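Local structure of putative lipoprotein (Bacteroides ovatus, 3OQQ) at residues 21-26 / 39-44; 44-49 / 100-105; 193-198 / 267-272; 263-268 / 351-356. The protein is of unknown function but binds calcium ions and, as a putative lipoprotein, is probably located outside the cell. All blocks are in the same frame, centred on the assembly; numbering follows the deposited sequence.

In the fold
Contacts 1 and 2 lie together, centres about 9 Å apart, in the N-terminal β-region; they share Lys44, and Arg47 of contact 2 reaches back to Leu42 of contact 1. Contacts 3 and 4 form a second pair, centres again about 9 Å apart, around strand 266-272. About 31 Å separates the centres of contacts 1 and 3. Contacts 1 and 3 are buried and rely on backbone hydrogen bonds and aliphatic packing; contact 1, interrupted by a bulge, adds an asparagine amide, whereas contact 3 keeps a regular register. Contact 2 is partly buried, apolar on one face and hydroxyl-lined on the other. Contact 4, at the surface, is held chiefly by a carboxylate, with a bridging water.

Contact 1 (21-26 / 39-44); sequences TLVNVY and GDVLVK
Leu22 lies over the backbone of Asp40, where the hairpin of strands 23-26 and 36-41 is distorted by a G1 β-bulge: Asp40 and Val41 both face Val23. Along the leucine, CB sits 3.7 Å from Asp40 C, CG passes above the carbonyl of the same residue, and the chain then forks. Leu22 CD1 turns to Asp40 CB at 3.9 Å, while Leu22 CD2 reaches Leu42 CB at 3.7 Å. A branched aliphatic side chain suits this spot because its two methyls cover two residues, Asp40 at the corner of the chain and Leu42 beyond it. Further on, Val23 and Val41 exchange both backbone hydrogen bonds, and Val23 CG2 meets Val43 CG2 at 3.7 Å, on the side where Leu103 also packs. Asn24 grips the bulge itself. With CG anti to its carbonyl carbon (chi1 -66°), its OD1 takes the N-H of Asp40 at 3.0 Å, the N-H being tilted 26° from the amide plane. A leucine in place of Asn24 would probably leave Asp40 N without this acceptor and the bulge less firmly fixed. A water joins Thr21 O to Val43 N at the far end, and Thr21 OG1 bonds Val110 O. The contact thus pairs an apolar face with separate polar partners for N-H groups that the bulge and the departing chain take out of regular strand pairing.

Contact 2 (44-49 / 100-105); sequences KDSRTL and SVTLAL
Thr48 and Thr102 face each other across an antiparallel strand pair, 46-49 against 100-104, whose axes run at 162°. Their side chains cross obliquely on the outer face. Each OG1 lies anti to its own carbonyl carbon (chi1 close to -63° in both), which turns the two hydroxyls toward each other: Thr48 OG1 and Thr102 OG1 are hydrogen-bonded at 2.7 Å, and either could be the donor. Threonine suits such an exposed non-hydrogen-bonded site, since its β-branch favours extended backbone and its hydroxyl finds a mate on the neighbouring strand. The methyl Thr48 CG2 swings the other way and lies beside Ser100 OG at 3.3 Å.

On the opposite face the side chains are apolar. Leu49 and Leu103 slant toward each other and touch through their ends, CD1 of Leu49 to CD1 of Leu103 at 4.1 Å, while Leu49 CB lies more loosely against Val101 CG1. Val41 packs on both leucines, and Phe76 packs on Val101 and Leu103, so this face belongs to the interior shared with contact 1. Arg47 starts on the same face but runs out fully extended, and its NH1 bonds Gln165 OE1 and Leu42 O; its length lets it reach these two acceptors away from strand 100-104. The backbone zips the strands together through two hydrogen-bonded pairs, Arg47 with Leu103 and Leu49 with Val101. Of these four bonds the shortest is Leu103 N to Arg47 O, 2.7 Å, its donor lying 33° out of the carbonyl plane.

Contact 3 (193-198 / 267-272); sequences LGVVLD and TVITLD
Leu197 and Ile269 follow the same rotamer course: Leu197 CG and Ile269 CG1 each stand anti to their own carbonyl carbon (chi1 -58° and -60°), and the next torsions run on nearly straight. With the strands in this register their ends meet, Leu197 CD1 to Ile269 CD1 at 3.8 Å. Leu193 takes another course, with CG set between its backbone N and carbonyl carbon (chi1 67°), which lays CD1 against Leu271 CB at 4.0 Å, the two side chains side by side and pointing the same way. Val195 does likewise, CG1 resting on Ile269 CB. These side chains share one face, on which Leu178 and Val182 of strand 173-184 pack, and aliphatic residues suit such a buried layer. On the other face Val196 CG2 touches Val268 CG2 at 4.0 Å. Next to them Gly194 lets the strands come close: its CA lies 2.9 Å from Ile269 O, where a β-carbon would collide with that oxygen. Backbone bonds join Leu193 with Leu271 and Val195 with Ile269 in both directions. At the Leu197 end, Leu197 N bonds firmly to Thr267 O at 2.9 Å, but the return bond from Thr267 N is weak, where Leu197 forms the centre of an inverse γ-turn. This alternation of hydrogen-bonded and non-hydrogen-bonded pairs is that of an antiparallel β-sheet; both strands are inner ones, flanked by 253-263 and 333-339 within the DUF4842 region.

Contact 4 (263-268 / 351-356); sequences QAEGTV and APTSAY
The carboxylate of Glu265 is the flat group that meets Ser354, and both its oxygens face that residue. Ser354 N approaches OE2 from above the carboxylate plane, 50° out of it, at 3.0 Å. Ser354 OG donates to the other oxygen, Glu265 OE1, at a modelled 2.5 Å, so short that the exact length is doubtful. Thr353 comes alongside OE2, its CB 3.4 Å from that oxygen. The second flat group, the Tyr356 ring, turns away from Glu265 and has Pro352 CB at its edge, in plane.

Glu265 gets there from the type I turn Gln263 to Gly266, which links strands 253-263 and 266-272. Its chain bends at the second torsion (chi2 -92°), folding the carboxylate across to segment 351-356, while Val196 packs against the glutamate. Gly266 closes the turn at a positive phi that glycine adopts easily. A water bridges the segments, donating to Gln263 OE1 and to Glu265 OE2 (2.7 Å) and accepting from Ala355 N. Gln263 NE2 is bound to Asp260, and Thr353 OG1 to Glu344. Beside the polar groups Val268 CG1 lies loosely near Thr353 CG2, 4.4 Å away. With Glu265 replaced by alanine, Ser354 N is likely to lose its acceptor and the bridging water one of its partners. One acidic side chain thus gathers a backbone N-H and a water, with the serine hydroxyl close by, tying the hairpin turn to the segment before helix 357-364; these donors would be expected to favour its charged form.

Contact 1 (21-26 / 39-44)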
loop_
_atom_site.group_PDB
_atom_site.type_symbol
_atom_site.label_atom_id
_atom_site.label_comp_id
_atom_site.label_asym_id
_atom_site.label_seq_id
_atom_site.Cartn_x
_atom_site.Cartn_y
_atom_site.Cartn_z
ATOM N N THR A 21 8.563 -27.550 0.962
ATOM C CA THR A 21 7.304 -27.962 0.325
ATOM C C THR A 21 6.379 -26.786 0.084
ATOM O O THR A 21 5.482 -26.863 -0.772
ATOM C CB THR A 21 6.575 -29.036 1.141
ATOM O OG1 THR A 21 5.599 -29.630 0.277
ATOM C CG2 THR A 21 5.860 -28.464 2.390
ATOM N N LEU A 22 6.558 -25.715 0.863
ATOM C CA LEU A 22 5.698 -24.539 0.775
ATOM C C LEU A 22 5.838 -23.868 -0.592
ATOM O O LEU A 22 6.889 -23.970 -1.243
ATOM C CB LEU A 22 5.992 -23.567 1.919
ATOM C CG LEU A 22 6.071 -24.201 3.313
ATOM C CD1 LEU A 22 6.449 -23.177 4.334
ATOM C CD2 LEU A 22 4.766 -24.834 3.699
ATOM N N VAL A 23 4.740 -23.257 -1.062
ATOM C CA VAL A 23 4.702 -22.683 -2.401
ATOM C C VAL A 23 4.506 -21.153 -2.363
ATOM O O VAL A 23 4.032 -20.594 -1.377
ATOM C CB VAL A 23 3.623 -23.383 -3.293
ATOM C CG1 VAL A 23 3.916 -24.881 -3.452
ATOM C CG2 VAL A 23 2.203 -23.163 -2.755
ATOM N N ASN A 24 4.824 -20.505 -3.479
ATOM C CA ASN A 24 4.628 -19.073 -3.649
ATOM C C ASN A 24 3.693 -18.850 -4.817
ATOM O O ASN A 24 3.822 -19.533 -5.823
ATOM C CB ASN A 24 5.961 -18.388 -3.851
ATOM C CG ASN A 24 6.827 -18.467 -2.626
ATOM O OD1 ASN A 24 6.398 -18.183 -1.510
ATOM N ND2 ASN A 24 8.051 -18.906 -2.798
ATOM N N VAL A 25 2.707 -17.946 -4.658
ATOM C CA VAL A 25 1.719 -17.638 -5.698
ATOM C C VAL A 25 1.936 -16.194 -6.152
ATOM O O VAL A 25 2.038 -15.298 -5.307
ATOM C CB VAL A 25 0.270 -17.897 -5.216
ATOM C CG1 VAL A 25 -0.746 -17.606 -6.323
ATOM C CG2 VAL A 25 0.119 -19.332 -4.686
ATOM N N TYR A 26 2.037 -15.979 -7.478
ATOM C CA TYR A 26 2.300 -14.669 -8.104
ATOM C C TYR A 26 1.207 -14.296 -9.107
ATOM O O TYR A 26 0.591 -15.187 -9.700
ATOM C CB TYR A 26 3.657 -14.714 -8.867
ATOM C CG TYR A 26 4.847 -15.113 -8.016
ATOM C CD1 TYR A 26 5.153 -16.454 -7.794
ATOM C CD2 TYR A 26 5.683 -14.153 -7.461
ATOM C CE1 TYR A 26 6.215 -16.824 -6.973
ATOM C CE2 TYR A 26 6.751 -14.511 -6.634
ATOM C CZ TYR A 26 7.022 -15.848 -6.408
ATOM O OH TYR A 26 8.098 -16.204 -5.631
ATOM N N GLY A 39 2.754 -16.020 0.026
ATOM C CA GLY A 39 4.017 -16.735 0.164
ATOM C C GLY A 39 3.984 -17.820 1.213
ATOM O O GLY A 39 3.135 -17.788 2.113
ATOM N N ASP A 40 4.926 -18.797 1.083
ATOM C CA ASP A 40 5.157 -19.944 1.976
ATOM C C ASP A 40 3.843 -20.654 2.389
ATOM O O ASP A 40 3.584 -20.870 3.574
ATOM C CB ASP A 40 5.984 -19.496 3.213
ATOM C CG ASP A 40 7.427 -19.148 2.863
ATOM O OD1 ASP A 40 8.028 -19.866 2.030
ATOM O OD2 ASP A 40 7.961 -18.179 3.439
ATOM N N VAL A 41 3.047 -21.039 1.376
ATOM C CA VAL A 41 1.740 -21.693 1.497
ATOM C C VAL A 41 1.881 -23.198 1.512
ATOM O O VAL A 41 2.466 -23.764 0.594
ATOM C CB VAL A 41 0.839 -21.262 0.306
ATOM C CG1 VAL A 41 -0.569 -21.837 0.417
ATOM C CG2 VAL A 41 0.802 -19.748 0.177
ATOM N N LEU A 42 1.297 -23.850 2.518
ATOM C CA LEU A 42 1.285 -25.307 2.584
ATOM C C LEU A 42 0.085 -25.810 1.778
ATOM O O LEU A 42 -1.043 -25.359 2.007
ATOM C CB LEU A 42 1.229 -25.777 4.054
ATOM C CG LEU A 42 0.892 -27.242 4.329
ATOM C CD1 LEU A 42 1.977 -28.177 3.813
ATOM C CD2 LEU A 42 0.671 -27.461 5.796
ATOM N N VAL A 43 0.330 -26.718 0.821
ATOM C CA VAL A 43 -0.738 -27.303 0.010
ATOM C C VAL A 43 -0.744 -28.790 0.274
ATOM O O VAL A 43 0.070 -29.516 -0.285
ATOM C CB VAL A 43 -0.650 -26.987 -1.513
ATOM C CG1 VAL A 43 -1.873 -27.527 -2.257
ATOM C CG2 VAL A 43 -0.491 -25.492 -1.770
ATOM N N LYS A 44 -1.641 -29.233 1.161
ATOM C CA LYS A 44 -1.841 -30.645 1.494
ATOM C C LYS A 44 -3.111 -31.049 0.754
ATOM O O LYS A 44 -4.199 -30.568 1.086
ATOM C CB LYS A 44 -1.922 -30.860 3.017
ATOM C CG LYS A 44 -1.878 -32.325 3.435
ATOM C CD LYS A 44 -2.549 -32.545 4.779
ATOM C CE LYS A 44 -2.773 -34.016 5.048
ATOM N NZ LYS A 44 -3.759 -34.229 6.139
HETATM O O HOH W 1 2.926 -27.367 -0.037
#

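Contact 2 (44-49 / 100-105)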
loop_
_atom_site.group_PDB
_atom_site.type_symbol
_atom_site.label_atom_id
_atom_site.label_comp_id
_atom_site.label_asym_id
_atom_site.label_seq_id
_atom_site.Cartn_x
_atom_site.Cartn_y
_atom_site.Cartn_z
ATOM N N LYS A 44 -1.641 -29.233 1.161
ATOM C CA LYS A 44 -1.841 -30.645 1.494
ATOM C C LYS A 44 -3.111 -31.049 0.754
ATOM O O LYS A 44 -4.199 -30.568 1.086
ATOM C CB LYS A 44 -1.922 -30.860 3.017
ATOM C CG LYS A 44 -1.878 -32.325 3.435
ATOM C CD LYS A 44 -2.549 -32.545 4.779
ATOM C CE LYS A 44 -2.773 -34.016 5.048
ATOM N NZ LYS A 44 -3.759 -34.229 6.139
ATOM N N ASP A 45 -2.940 -31.849 -0.316
ATOM C CA ASP A 45 -3.964 -32.321 -1.258
ATOM C C ASP A 45 -4.401 -31.113 -2.115
ATOM O O ASP A 45 -3.835 -30.886 -3.193
ATOM C CB ASP A 45 -5.153 -33.035 -0.560
ATOM C CG ASP A 45 -4.760 -34.007 0.546
ATOM O OD1 ASP A 45 -3.987 -34.954 0.263
ATOM O OD2 ASP A 45 -5.232 -33.827 1.690
ATOM N N SER A 46 -5.346 -30.304 -1.609
ATOM C CA SER A 46 -5.783 -29.097 -2.311
ATOM C C SER A 46 -6.058 -27.970 -1.299
ATOM O O SER A 46 -6.270 -28.243 -0.118
ATOM C CB SER A 46 -6.993 -29.373 -3.202
ATOM O OG SER A 46 -8.203 -29.388 -2.469
ATOM N N ARG A 47 -5.972 -26.708 -1.747
ATOM C CA ARG A 47 -6.195 -25.569 -0.859
ATOM C C ARG A 47 -6.782 -24.392 -1.631
ATOM O O ARG A 47 -6.182 -23.930 -2.597
ATOM C CB ARG A 47 -4.899 -25.161 -0.150
ATOM C CG ARG A 47 -5.116 -24.059 0.870
ATOM C CD ARG A 47 -3.893 -23.848 1.710
ATOM N NE ARG A 47 -4.186 -22.974 2.841
ATOM C CZ ARG A 47 -3.304 -22.608 3.757
ATOM N NH1 ARG A 47 -2.060 -23.066 3.713
ATOM N NH2 ARG A 47 -3.659 -21.790 4.732
ATOM N N THR A 48 -7.952 -23.901 -1.172
ATOM C CA THR A 48 -8.660 -22.771 -1.763
ATOM C C THR A 48 -8.330 -21.519 -0.944
ATOM O O THR A 48 -8.448 -21.519 0.282
ATOM C CB THR A 48 -10.173 -23.065 -1.887
ATOM O OG1 THR A 48 -10.335 -24.172 -2.775
ATOM C CG2 THR A 48 -10.965 -21.884 -2.448
ATOM N N LEU A 49 -7.888 -20.466 -1.644
ATOM C CA LEU A 49 -7.509 -19.183 -1.051
ATOM C C LEU A 49 -8.150 -18.023 -1.743
ATOM O O LEU A 49 -8.248 -18.002 -2.971
ATOM C CB LEU A 49 -5.987 -18.967 -1.118
ATOM C CG LEU A 49 -5.067 -19.865 -0.297
ATOM C CD1 LEU A 49 -3.632 -19.604 -0.678
ATOM C CD2 LEU A 49 -5.230 -19.611 1.184
ATOM N N SER A 100 -10.544 -16.144 -6.236
ATOM C CA SER A 100 -10.306 -17.400 -5.552
ATOM C C SER A 100 -9.504 -18.323 -6.437
ATOM O O SER A 100 -9.657 -18.300 -7.672
ATOM C CB SER A 100 -11.629 -18.052 -5.171
ATOM O OG SER A 100 -11.410 -19.239 -4.437
ATOM N N VAL A 101 -8.639 -19.131 -5.798
ATOM C CA VAL A 101 -7.785 -20.097 -6.482
ATOM C C VAL A 101 -7.790 -21.375 -5.667
ATOM O O VAL A 101 -7.851 -21.315 -4.443
ATOM C CB VAL A 101 -6.349 -19.532 -6.719
ATOM C CG1 VAL A 101 -5.539 -19.434 -5.424
ATOM C CG2 VAL A 101 -5.593 -20.327 -7.769
ATOM N N THR A 102 -7.763 -22.518 -6.341
ATOM C CA THR A 102 -7.670 -23.814 -5.681
ATOM C C THR A 102 -6.332 -24.385 -6.095
ATOM O O THR A 102 -6.122 -24.718 -7.254
ATOM C CB THR A 102 -8.875 -24.698 -5.980
ATOM O OG1 THR A 102 -10.015 -24.051 -5.416
ATOM C CG2 THR A 102 -8.739 -26.095 -5.364
ATOM N N LEU A 103 -5.395 -24.398 -5.155
ATOM C CA LEU A 103 -4.058 -24.904 -5.412
ATOM C C LEU A 103 -4.027 -26.427 -5.254
ATOM O O LEU A 103 -4.771 -27.001 -4.453
ATOM C CB LEU A 103 -3.051 -24.246 -4.454
ATOM C CG LEU A 103 -2.935 -22.713 -4.485
ATOM C CD1 LEU A 103 -2.020 -22.244 -3.377
ATOM C CD2 LEU A 103 -2.449 -22.194 -5.859
ATOM N N ALA A 104 -3.143 -27.065 -6.013
ATOM C CA ALA A 104 -2.886 -28.503 -5.964
ATOM C C ALA A 104 -1.435 -28.712 -6.303
ATOM O O ALA A 104 -0.880 -28.002 -7.159
ATOM C CB ALA A 104 -3.797 -29.262 -6.931
ATOM N N LEU A 105 -0.807 -29.632 -5.594
ATOM C CA LEU A 105 0.602 -29.954 -5.772
ATOM C C LEU A 105 0.829 -30.993 -6.884
ATOM O O LEU A 105 0.375 -32.141 -6.755
ATOM C CB LEU A 105 1.166 -30.478 -4.443
ATOM C CG LEU A 105 2.370 -29.815 -3.823
ATOM C CD1 LEU A 105 2.226 -28.301 -3.764
ATOM C CD2 LEU A 105 2.601 -30.364 -2.448
HETATM O O HOH W 2 -1.538 -31.676 -3.565
#

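Contact 3 (193-198 / 267-272)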
loop_
_atom_site.group_PDB
_atom_site.type_symbol
_atom_site.label_atom_id
_atom_site.label_comp_id
_atom_site.label_asym_id
_atom_site.label_seq_id
_atom_site.Cartn_x
_atom_site.Cartn_y
_atom_site.Cartn_z
ATOM N N LEU A 193 1.948 12.134 4.837
ATOM C CA LEU A 193 1.317 10.994 4.184
ATOM C C LEU A 193 1.000 10.007 5.299
ATOM O O LEU A 193 1.643 10.028 6.348
ATOM C CB LEU A 193 2.112 10.363 3.043
ATOM C CG LEU A 193 3.427 9.641 3.324
ATOM C CD1 LEU A 193 3.204 8.194 3.669
ATOM C CD2 LEU A 193 4.294 9.680 2.100
ATOM N N GLY A 194 0.001 9.180 5.103
ATOM C CA GLY A 194 -0.343 8.213 6.137
ATOM C C GLY A 194 -1.341 7.175 5.691
ATOM O O GLY A 194 -1.777 7.153 4.533
ATOM N N VAL A 195 -1.739 6.332 6.637
ATOM C CA VAL A 195 -2.705 5.281 6.361
ATOM C C VAL A 195 -3.426 4.960 7.649
ATOM O O VAL A 195 -2.858 5.033 8.727
ATOM C CB VAL A 195 -2.048 3.992 5.714
ATOM C CG1 VAL A 195 -1.046 3.307 6.651
ATOM C CG2 VAL A 195 -3.104 2.990 5.223
ATOM N N VAL A 196 -4.686 4.650 7.517
ATOM C CA VAL A 196 -5.499 4.101 8.576
ATOM C C VAL A 196 -5.615 2.620 8.237
ATOM O O VAL A 196 -6.062 2.289 7.135
ATOM C CB VAL A 196 -6.901 4.750 8.707
ATOM C CG1 VAL A 196 -7.720 4.012 9.758
ATOM C CG2 VAL A 196 -6.825 6.249 9.004
ATOM N N LEU A 197 -5.200 1.739 9.156
ATOM C CA LEU A 197 -5.373 0.300 9.002
ATOM C C LEU A 197 -6.711 0.018 9.637
ATOM O O LEU A 197 -6.811 -0.254 10.840
ATOM C CB LEU A 197 -4.232 -0.486 9.654
ATOM C CG LEU A 197 -2.825 -0.179 9.163
ATOM C CD1 LEU A 197 -1.830 -0.877 10.013
ATOM C CD2 LEU A 197 -2.651 -0.506 7.676
ATOM N N ASP A 198 -7.759 0.221 8.832
ATOM C CA ASP A 198 -9.154 0.152 9.223
ATOM C C ASP A 198 -9.508 -1.197 9.866
ATOM O O ASP A 198 -9.231 -2.260 9.294
ATOM C CB ASP A 198 -10.027 0.422 7.992
ATOM C CG ASP A 198 -11.371 1.008 8.326
ATOM O OD1 ASP A 198 -12.132 0.351 9.051
ATOM O OD2 ASP A 198 -11.646 2.141 7.884
ATOM N N THR A 267 -5.524 1.404 13.503
ATOM C CA THR A 267 -4.159 1.960 13.687
ATOM C C THR A 267 -3.936 3.132 12.718
ATOM O O THR A 267 -4.132 2.986 11.503
ATOM C CB THR A 267 -3.100 0.849 13.517
ATOM O OG1 THR A 267 -3.436 -0.224 14.397
ATOM C CG2 THR A 267 -1.670 1.337 13.825
ATOM N N VAL A 268 -3.538 4.295 13.243
ATOM C CA VAL A 268 -3.319 5.463 12.365
ATOM C C VAL A 268 -1.801 5.727 12.274
ATOM O O VAL A 268 -1.163 6.000 13.285
ATOM C CB VAL A 268 -4.121 6.713 12.814
ATOM C CG1 VAL A 268 -3.801 7.930 11.934
ATOM C CG2 VAL A 268 -5.625 6.419 12.836
ATOM N N ILE A 269 -1.246 5.619 11.052
ATOM C CA ILE A 269 0.175 5.768 10.777
ATOM C C ILE A 269 0.420 7.029 9.958
ATOM O O ILE A 269 -0.170 7.187 8.889
ATOM C CB ILE A 269 0.712 4.485 10.041
ATOM C CG1 ILE A 269 0.499 3.237 10.938
ATOM C CG2 ILE A 269 2.217 4.634 9.651
ATOM C CD1 ILE A 269 0.757 1.904 10.305
ATOM N N THR A 270 1.313 7.915 10.440
ATOM C CA THR A 270 1.643 9.122 9.671
ATOM C C THR A 270 3.160 9.303 9.529
ATOM O O THR A 270 3.909 9.088 10.481
ATOM C CB THR A 270 1.030 10.385 10.270
ATOM O OG1 THR A 270 1.491 10.523 11.602
ATOM C CG2 THR A 270 -0.502 10.393 10.225
ATOM N N LEU A 271 3.581 9.727 8.332
ATOM C CA LEU A 271 4.936 10.094 7.992
ATOM C C LEU A 271 4.935 11.579 7.688
ATOM O O LEU A 271 4.408 12.007 6.655
ATOM C CB LEU A 271 5.460 9.275 6.805
ATOM C CG LEU A 271 6.881 9.659 6.323
ATOM C CD1 LEU A 271 7.939 9.485 7.453
ATOM C CD2 LEU A 271 7.257 8.865 5.113
ATOM N N ASP A 272 5.464 12.366 8.629
ATOM C CA ASP A 272 5.537 13.832 8.551
ATOM C C ASP A 272 6.953 14.212 8.097
ATOM O O ASP A 272 7.855 13.369 8.190
ATOM C CB ASP A 272 5.186 14.380 9.936
ATOM C CG ASP A 272 4.889 15.864 10.100
ATOM O OD1 ASP A 272 5.070 16.636 9.113
ATOM O OD2 ASP A 272 4.513 16.255 11.200
#

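Contact 4 (263-268 / 351-356)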
loop_
_atom_site.group_PDB
_atom_site.type_symbol
_atom_site.label_atom_id
_atom_site.label_comp_id
_atom_site.label_asym_id
_atom_site.label_seq_id
_atom_site.Cartn_x
_atom_site.Cartn_y
_atom_site.Cartn_z
ATOM N N GLN A 263 -6.770 4.517 18.090
ATOM C CA GLN A 263 -7.883 5.257 17.484
ATOM C C GLN A 263 -9.070 4.326 17.238
ATOM O O GLN A 263 -8.854 3.149 16.991
ATOM C CB GLN A 263 -7.438 5.937 16.182
ATOM C CG GLN A 263 -6.473 7.114 16.418
ATOM C CD GLN A 263 -7.038 8.221 17.286
ATOM O OE1 GLN A 263 -8.152 8.719 17.069
ATOM N NE2 GLN A 263 -6.295 8.607 18.320
ATOM N N ALA A 264 -10.306 4.840 17.298
ATOM C CA ALA A 264 -11.521 4.041 17.085
ATOM C C ALA A 264 -11.544 3.280 15.734
ATOM O O ALA A 264 -11.923 2.108 15.708
ATOM C CB ALA A 264 -12.744 4.930 17.178
ATOM N N GLU A 265 -11.117 3.928 14.642
ATOM C CA GLU A 265 -11.137 3.385 13.265
ATOM C C GLU A 265 -10.037 2.348 12.997
ATOM O O GLU A 265 -10.074 1.665 11.970
ATOM C CB GLU A 265 -11.020 4.528 12.234
ATOM C CG GLU A 265 -9.747 5.360 12.369
ATOM C CD GLU A 265 -9.842 6.593 13.238
ATOM O OE1 GLU A 265 -10.506 6.543 14.301
ATOM O OE2 GLU A 265 -9.249 7.622 12.846
ATOM N N GLY A 266 -9.064 2.253 13.891
ATOM C CA GLY A 266 -7.961 1.317 13.714
ATOM C C GLY A 266 -6.642 2.007 13.969
ATOM O O GLY A 266 -6.631 3.070 14.597
ATOM N N THR A 267 -5.524 1.404 13.503
ATOM C CA THR A 267 -4.159 1.960 13.687
ATOM C C THR A 267 -3.936 3.132 12.718
ATOM O O THR A 267 -4.132 2.986 11.503
ATOM C CB THR A 267 -3.100 0.849 13.517
ATOM O OG1 THR A 267 -3.436 -0.224 14.397
ATOM C CG2 THR A 267 -1.670 1.337 13.825
ATOM N N VAL A 268 -3.538 4.295 13.243
ATOM C CA VAL A 268 -3.319 5.463 12.365
ATOM C C VAL A 268 -1.801 5.727 12.274
ATOM O O VAL A 268 -1.163 6.000 13.285
ATOM C CB VAL A 268 -4.121 6.713 12.814
ATOM C CG1 VAL A 268 -3.801 7.930 11.934
ATOM C CG2 VAL A 268 -5.625 6.419 12.836
ATOM N N ALA A 351 -13.154 7.494 4.375
ATOM C CA ALA A 351 -13.489 8.371 5.498
ATOM C C ALA A 351 -12.312 9.177 6.033
ATOM O O ALA A 351 -11.173 8.685 6.087
ATOM C CB ALA A 351 -14.065 7.539 6.649
ATOM N N PRO A 352 -12.579 10.396 6.528
ATOM C CA PRO A 352 -11.515 11.120 7.252
ATOM C C PRO A 352 -11.184 10.364 8.537
ATOM O O PRO A 352 -11.997 9.544 8.968
ATOM C CB PRO A 352 -12.189 12.456 7.607
ATOM C CG PRO A 352 -13.632 12.121 7.704
ATOM C CD PRO A 352 -13.866 11.122 6.609
ATOM N N THR A 353 -10.044 10.653 9.175
ATOM C CA THR A 353 -9.786 10.046 10.479
ATOM C C THR A 353 -10.825 10.614 11.455
ATOM O O THR A 353 -11.355 11.695 11.178
ATOM C CB THR A 353 -8.346 10.354 10.949
ATOM O OG1 THR A 353 -8.237 11.754 11.169
ATOM C CG2 THR A 353 -7.278 9.886 9.965
ATOM N N SER A 354 -11.082 9.947 12.601
ATOM C CA SER A 354 -11.988 10.451 13.661
ATOM C C SER A 354 -11.597 11.863 14.122
ATOM O O SER A 354 -12.468 12.660 14.428
ATOM C CB SER A 354 -11.961 9.537 14.886
ATOM O OG SER A 354 -12.323 8.216 14.532
ATOM N N ALA A 355 -10.293 12.160 14.187
ATOM C CA ALA A 355 -9.777 13.465 14.614
ATOM C C ALA A 355 -10.141 14.554 13.618
ATOM O O ALA A 355 -10.454 15.667 14.017
ATOM C CB ALA A 355 -8.264 13.392 14.753
ATOM N N TYR A 356 -10.130 14.229 12.319
ATOM C CA TYR A 356 -10.443 15.216 11.298
ATOM C C TYR A 356 -11.924 15.273 10.962
ATOM O O TYR A 356 -12.358 16.245 10.327
ATOM C CB TYR A 356 -9.633 14.921 10.020
ATOM C CG TYR A 356 -9.664 16.062 9.038
ATOM C CD1 TYR A 356 -9.104 17.297 9.359
ATOM C CD2 TYR A 356 -10.314 15.935 7.811
ATOM C CE1 TYR A 356 -9.166 18.369 8.476
ATOM C CE2 TYR A 356 -10.390 17.008 6.920
ATOM C CZ TYR A 356 -9.817 18.225 7.260
ATOM O OH TYR A 356 -9.891 19.304 6.413
HETATM O O HOH W 3 -8.196 9.741 14.219
#